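Cytochrome C (Marichromatium purpuratum 984, PDB 5LO9) probably oxidises thiosulfate to tetrathionate, and may run the reverse reaction, passing electrons along a chain of c-type hemes within one polypeptide. Local coordinates at residues C121-G126 with M450-T455. Numbering follows the deposited sequence.
With HEC (heme c), chain D.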
ATOM      1  N   CYS A 121      29.016  14.133  -2.710  1.00 37.45           N
ATOM      2  CA  CYS A 121      30.213  14.307  -3.510  1.00 37.23           C
ATOM      3  C   CYS A 121      30.199  13.338  -4.688  1.00 39.07           C
ATOM      4  O   CYS A 121      30.602  13.690  -5.804  1.00 39.86           O
ATOM      5  CB  CYS A 121      31.458  14.107  -2.646  1.00 39.39           C
ATOM      6  SG  CYS A 121      31.418  14.996  -1.061  1.00 40.25           S
ATOM      7  N   VAL A 122      29.709  12.115  -4.471  1.00 33.59           N
ATOM      8  CA  VAL A 122      29.766  11.107  -5.533  1.00 34.98           C
ATOM      9  C   VAL A 122      28.776  11.375  -6.646  1.00 32.35           C
ATOM     10  O   VAL A 122      28.878  10.769  -7.713  1.00 39.48           O
ATOM     11  CB  VAL A 122      29.545   9.680  -4.983  1.00 34.09           C
ATOM     12  CG1 VAL A 122      30.594   9.311  -3.981  1.00 35.00           C
ATOM     13  CG2 VAL A 122      28.181   9.552  -4.321  1.00 34.13           C
ATOM     14  N   ARG A 123      27.851  12.303  -6.451  1.00 37.22           N
ATOM     15  CA  ARG A 123      26.897  12.612  -7.502  1.00 29.70           C
ATOM     16  C   ARG A 123      27.572  13.280  -8.699  1.00 37.78           C
ATOM     17  O   ARG A 123      27.072  13.180  -9.817  1.00 45.22           O
ATOM     18  CB  ARG A 123      25.794  13.485  -6.925  1.00 26.65           C
ATOM     19  CG  ARG A 123      24.523  13.431  -7.668  1.00 35.39           C
ATOM     20  CD  ARG A 123      24.009  11.961  -7.826  1.00 41.35           C
ATOM     21  NE  ARG A 123      23.967  11.356  -6.507  1.00 38.65           N
ATOM     22  CZ  ARG A 123      24.351  10.132  -6.183  1.00 37.05           C
ATOM     23  NH1 ARG A 123      24.833   9.291  -7.088  1.00 43.93           N
ATOM     24  NH2 ARG A 123      24.234   9.753  -4.911  1.00 66.35           N
ATOM     25  N   CYS A 124      28.669  14.002  -8.474  1.00 39.00           N
ATOM     26  CA  CYS A 124      29.504  14.559  -9.526  1.00 42.89           C
ATOM     27  C   CYS A 124      30.833  13.838  -9.664  1.00 41.85           C
ATOM     28  O   CYS A 124      31.386  13.807 -10.769  1.00 41.96           O
ATOM     29  CB  CYS A 124      29.828  16.045  -9.266  1.00 40.59           C
ATOM     30  SG  CYS A 124      28.504  17.290  -9.276  1.00 39.48           S
ATOM     31  N   HIS A 125      31.394  13.311  -8.568  1.00 34.06           N
ATOM     32  CA  HIS A 125      32.726  12.708  -8.615  1.00 39.30           C
ATOM     33  C   HIS A 125      32.706  11.214  -8.901  1.00 41.02           C
ATOM     34  O   HIS A 125      33.760  10.568  -8.880  1.00 41.59           O
ATOM     35  CB  HIS A 125      33.482  12.974  -7.314  1.00 37.58           C
ATOM     36  CG  HIS A 125      33.992  14.383  -7.211  1.00 42.85           C
ATOM     37  ND1 HIS A 125      35.159  14.792  -7.816  1.00 39.53           N
ATOM     38  CD2 HIS A 125      33.477  15.483  -6.609  1.00 38.30           C
ATOM     39  CE1 HIS A 125      35.349  16.078  -7.579  1.00 43.19           C
ATOM     40  NE2 HIS A 125      34.343  16.518  -6.848  1.00 43.08           N
ATOM     41  N   GLY A 126      31.551  10.658  -9.211  1.00 38.67           N
ATOM     42  CA  GLY A 126      31.498   9.290  -9.630  1.00 42.50           C
ATOM     43  C   GLY A 126      31.471   8.315  -8.478  1.00 39.78           C
ATOM     44  O   GLY A 126      31.651   8.671  -7.304  1.00 38.72           O
ATOM     45  N   MET A 450      17.214  21.776 -11.636  1.00 33.96           N
ATOM     46  CA  MET A 450      18.416  21.722 -12.454  1.00 38.70           C
ATOM     47  C   MET A 450      18.850  23.123 -12.863  1.00 43.29           C
ATOM     48  O   MET A 450      18.022  23.937 -13.289  1.00 39.83           O
ATOM     49  CB  MET A 450      18.230  20.885 -13.720  1.00 34.43           C
ATOM     50  CG  MET A 450      18.149  19.405 -13.436  1.00 35.98           C
ATOM     51  SD  MET A 450      19.724  18.683 -12.994  1.00 39.39           S
ATOM     52  CE  MET A 450      19.264  17.616 -11.642  1.00 39.63           C
ATOM     53  N   PRO A 451      20.151  23.395 -12.840  1.00 36.86           N
ATOM     54  CA  PRO A 451      21.227  22.438 -12.540  1.00 43.02           C
ATOM     55  C   PRO A 451      21.292  21.883 -11.138  1.00 32.29           C
ATOM     56  O   PRO A 451      20.954  22.587 -10.208  1.00 35.62           O
ATOM     57  CB  PRO A 451      22.485  23.240 -12.799  1.00 36.94           C
ATOM     58  CG  PRO A 451      22.086  24.248 -13.781  1.00 42.05           C
ATOM     59  CD  PRO A 451      20.686  24.652 -13.345  1.00 45.54           C
ATOM     60  N   LEU A 452      21.814  20.658 -11.035  1.00 35.78           N
ATOM     61  CA  LEU A 452      21.907  19.899  -9.788  1.00 39.90           C
ATOM     62  C   LEU A 452      22.211  20.766  -8.576  1.00 38.01           C
ATOM     63  O   LEU A 452      21.440  20.794  -7.609  1.00 43.91           O
ATOM     64  CB  LEU A 452      23.000  18.850  -9.941  1.00 32.81           C
ATOM     65  CG  LEU A 452      23.208  17.907  -8.800  1.00 36.91           C
ATOM     66  CD1 LEU A 452      22.028  16.956  -8.701  1.00 39.54           C
ATOM     67  CD2 LEU A 452      24.537  17.209  -9.065  1.00 43.92           C
ATOM     68  N   LEU A 453      23.308  21.517  -8.654  1.00 42.06           N
ATOM     69  CA  LEU A 453      23.732  22.437  -7.607  1.00 31.72           C
ATOM     70  C   LEU A 453      23.269  23.834  -7.970  1.00 30.66           C
ATOM     71  O   LEU A 453      23.466  24.291  -9.099  1.00 39.08           O
ATOM     72  CB  LEU A 453      25.250  22.404  -7.438  1.00 29.84           C
ATOM     73  CG  LEU A 453      25.875  23.179  -6.293  1.00 42.98           C
ATOM     74  CD1 LEU A 453      25.195  22.881  -4.971  1.00 40.37           C
ATOM     75  CD2 LEU A 453      27.398  22.872  -6.246  1.00 41.26           C
ATOM     76  N   ASP A 454      22.660  24.509  -7.008  1.00 39.56           N
ATOM     77  CA  ASP A 454      21.942  25.736  -7.312  1.00 43.09           C
ATOM     78  C   ASP A 454      22.859  26.959  -7.361  1.00 40.22           C
ATOM     79  O   ASP A 454      22.526  27.998  -6.785  1.00 47.52           O
ATOM     80  CB  ASP A 454      20.784  25.989  -6.326  1.00 40.07           C
ATOM     81  CG  ASP A 454      21.217  26.048  -4.881  1.00 43.86           C
ATOM     82  OD1 ASP A 454      22.340  25.649  -4.521  1.00 44.39           O
ATOM     83  OD2 ASP A 454      20.405  26.558  -4.103  1.00 47.31           O
ATOM     84  N   THR A 455      23.997  26.874  -8.046  1.00 38.20           N
ATOM     85  CA  THR A 455      24.707  28.099  -8.393  1.00 43.93           C
ATOM     86  C   THR A 455      23.954  28.884  -9.450  1.00 51.29           C
ATOM     87  O   THR A 455      24.110  30.113  -9.552  1.00 63.71           O
ATOM     88  CB  THR A 455      26.083  27.795  -8.940  1.00 37.37           C
ATOM     89  OG1 THR A 455      25.921  27.057 -10.147  1.00 51.84           O
ATOM     90  CG2 THR A 455      26.895  26.997  -7.954  1.00 41.31           C
TER
HETATM   91 FE   HEC D1002      34.110  18.450  -6.137  1.00 44.81          FE
HETATM   92  CHA HEC D1002      37.079  19.141  -7.828  1.00 35.44           C
HETATM   93  CHB HEC D1002      35.944  17.729  -3.240  1.00 32.87           C
HETATM   94  CHC HEC D1002      31.163  17.613  -4.468  1.00 32.20           C
HETATM   95  CHD HEC D1002      32.275  19.444  -8.926  1.00 36.95           C
HETATM   96  NA  HEC D1002      36.139  18.432  -5.646  1.00 42.46           N
HETATM   97  C1A HEC D1002      37.153  18.730  -6.448  1.00 32.16           C
HETATM   98  C2A HEC D1002      38.474  18.647  -5.799  1.00 36.76           C
HETATM   99  C3A HEC D1002      38.142  18.246  -4.429  1.00 45.70           C
HETATM  100  C4A HEC D1002      36.658  18.139  -4.448  1.00 43.99           C
HETATM  101  CMA HEC D1002      39.114  18.006  -3.308  1.00 37.15           C
HETATM  102  CAA HEC D1002      39.850  18.902  -6.361  1.00 40.19           C
HETATM  103  CBA HEC D1002      40.420  17.601  -6.902  1.00 35.92           C
HETATM  104  CGA HEC D1002      41.832  17.796  -7.406  1.00 37.80           C
HETATM  105  O1A HEC D1002      42.361  16.879  -8.068  1.00 32.71           O
HETATM  106  O2A HEC D1002      42.418  18.871  -7.136  1.00 40.05           O
HETATM  107  NB  HEC D1002      33.643  17.791  -4.213  1.00 34.36           N
HETATM  108  C1B HEC D1002      34.494  17.558  -3.212  1.00 35.47           C
HETATM  109  C2B HEC D1002      33.821  17.092  -1.972  1.00 35.37           C
HETATM  110  C3B HEC D1002      32.402  17.079  -2.343  1.00 35.03           C
HETATM  111  C4B HEC D1002      32.420  17.530  -3.744  1.00 33.65           C
HETATM  112  CMB HEC D1002      34.468  16.745  -0.660  1.00 42.35           C
HETATM  113  CAB HEC D1002      31.197  16.683  -1.537  1.00 38.77           C
HETATM  114  CBB HEC D1002      31.138  17.493  -0.274  1.00 35.58           C
HETATM  115  NC  HEC D1002      32.086  18.505  -6.610  1.00 34.68           N
HETATM  116  C1C HEC D1002      31.080  18.115  -5.837  1.00 33.51           C
HETATM  117  C2C HEC D1002      29.757  18.261  -6.477  1.00 34.95           C
HETATM  118  C3C HEC D1002      30.066  18.823  -7.798  1.00 32.72           C
HETATM  119  C4C HEC D1002      31.548  18.930  -7.754  1.00 33.58           C
HETATM  120  CMC HEC D1002      28.440  17.919  -5.852  1.00 36.25           C
HETATM  121  CAC HEC D1002      29.174  19.157  -8.973  1.00 30.56           C
HETATM  122  CBC HEC D1002      27.861  19.839  -8.709  1.00 36.96           C
HETATM  123  ND  HEC D1002      34.584  19.160  -8.030  1.00 34.27           N
HETATM  124  C1D HEC D1002      33.733  19.519  -8.976  1.00 32.11           C
HETATM  125  C2D HEC D1002      34.400  19.994 -10.204  1.00 29.41           C
HETATM  126  C3D HEC D1002      35.812  19.907  -9.910  1.00 28.85           C
HETATM  127  C4D HEC D1002      35.809  19.370  -8.521  1.00 38.73           C
HETATM  128  CMD HEC D1002      33.773  20.476 -11.451  1.00 29.56           C
HETATM  129  CAD HEC D1002      36.957  20.276 -10.822  1.00 39.77           C
HETATM  130  CBD HEC D1002      37.443  21.708 -10.559  1.00 39.29           C
HETATM  131  CGD HEC D1002      38.388  22.191 -11.641  1.00 42.14           C
HETATM  132  O1D HEC D1002      39.383  22.827 -11.242  1.00 42.81           O
HETATM  133  O2D HEC D1002      38.161  21.935 -12.855  1.00 43.59           O
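The porphyrin of the heme c carried by 121-126 receives His125 on one face and Met167 as the other axial ligand, while both segments touch its periphery: Cys124 is bonded there, and Leu453 CB lies 3.9 Å from CBC of the same heme. The His125 imidazole stands on the iron through NE2 (2.1 Å to FE), with the Cys121 carbonyl oxygen in plane at its edge; a hydrogen bond from ND1 to the carbonyl of Pro137 helps fix its rotation. Two thioethers fasten neighbouring pyrroles, Cys121 SG to CAB (1.8 Å) and Cys124 SG to CAC (2.0 Å).

Contact between the protein segments themselves is small and apolar, and it turns on a single methyl. With CG anti to the backbone N (chi1 -177°), Leu452 extends its CD2 branch toward the helix, where it lies 4.0 Å from Cys124 SG. Leu452 CD2 is also 4.0 Å from Arg123 CG, the two side chains crossing at about a right angle. Leu452 thus packs against the thioether sulfur, and Phe136 also touches Cys124. The aliphatic root of Arg123 rests against the same leucine methyl before the chain bends at chi2 and chi3; the Arg123 side chain comes within about 4 Å of a second heme c at the nearest atoms. Leu453 packs farther along, reaching helix 166-171, which carries Met167.

The peptide bond between Met450 and Pro451 is cis, and Met450 SD ligates the iron of a neighbouring heme opposite His406. One short loop therefore lies against two hemes, a placement consistent with electron transfer between the thiosulfate dehydrogenase part and its fused electron-accepting part. Cys121, Cys124 and His125 form the CXXCH heme-attachment motif of class I cytochromes c, here with His/Met axial ligation.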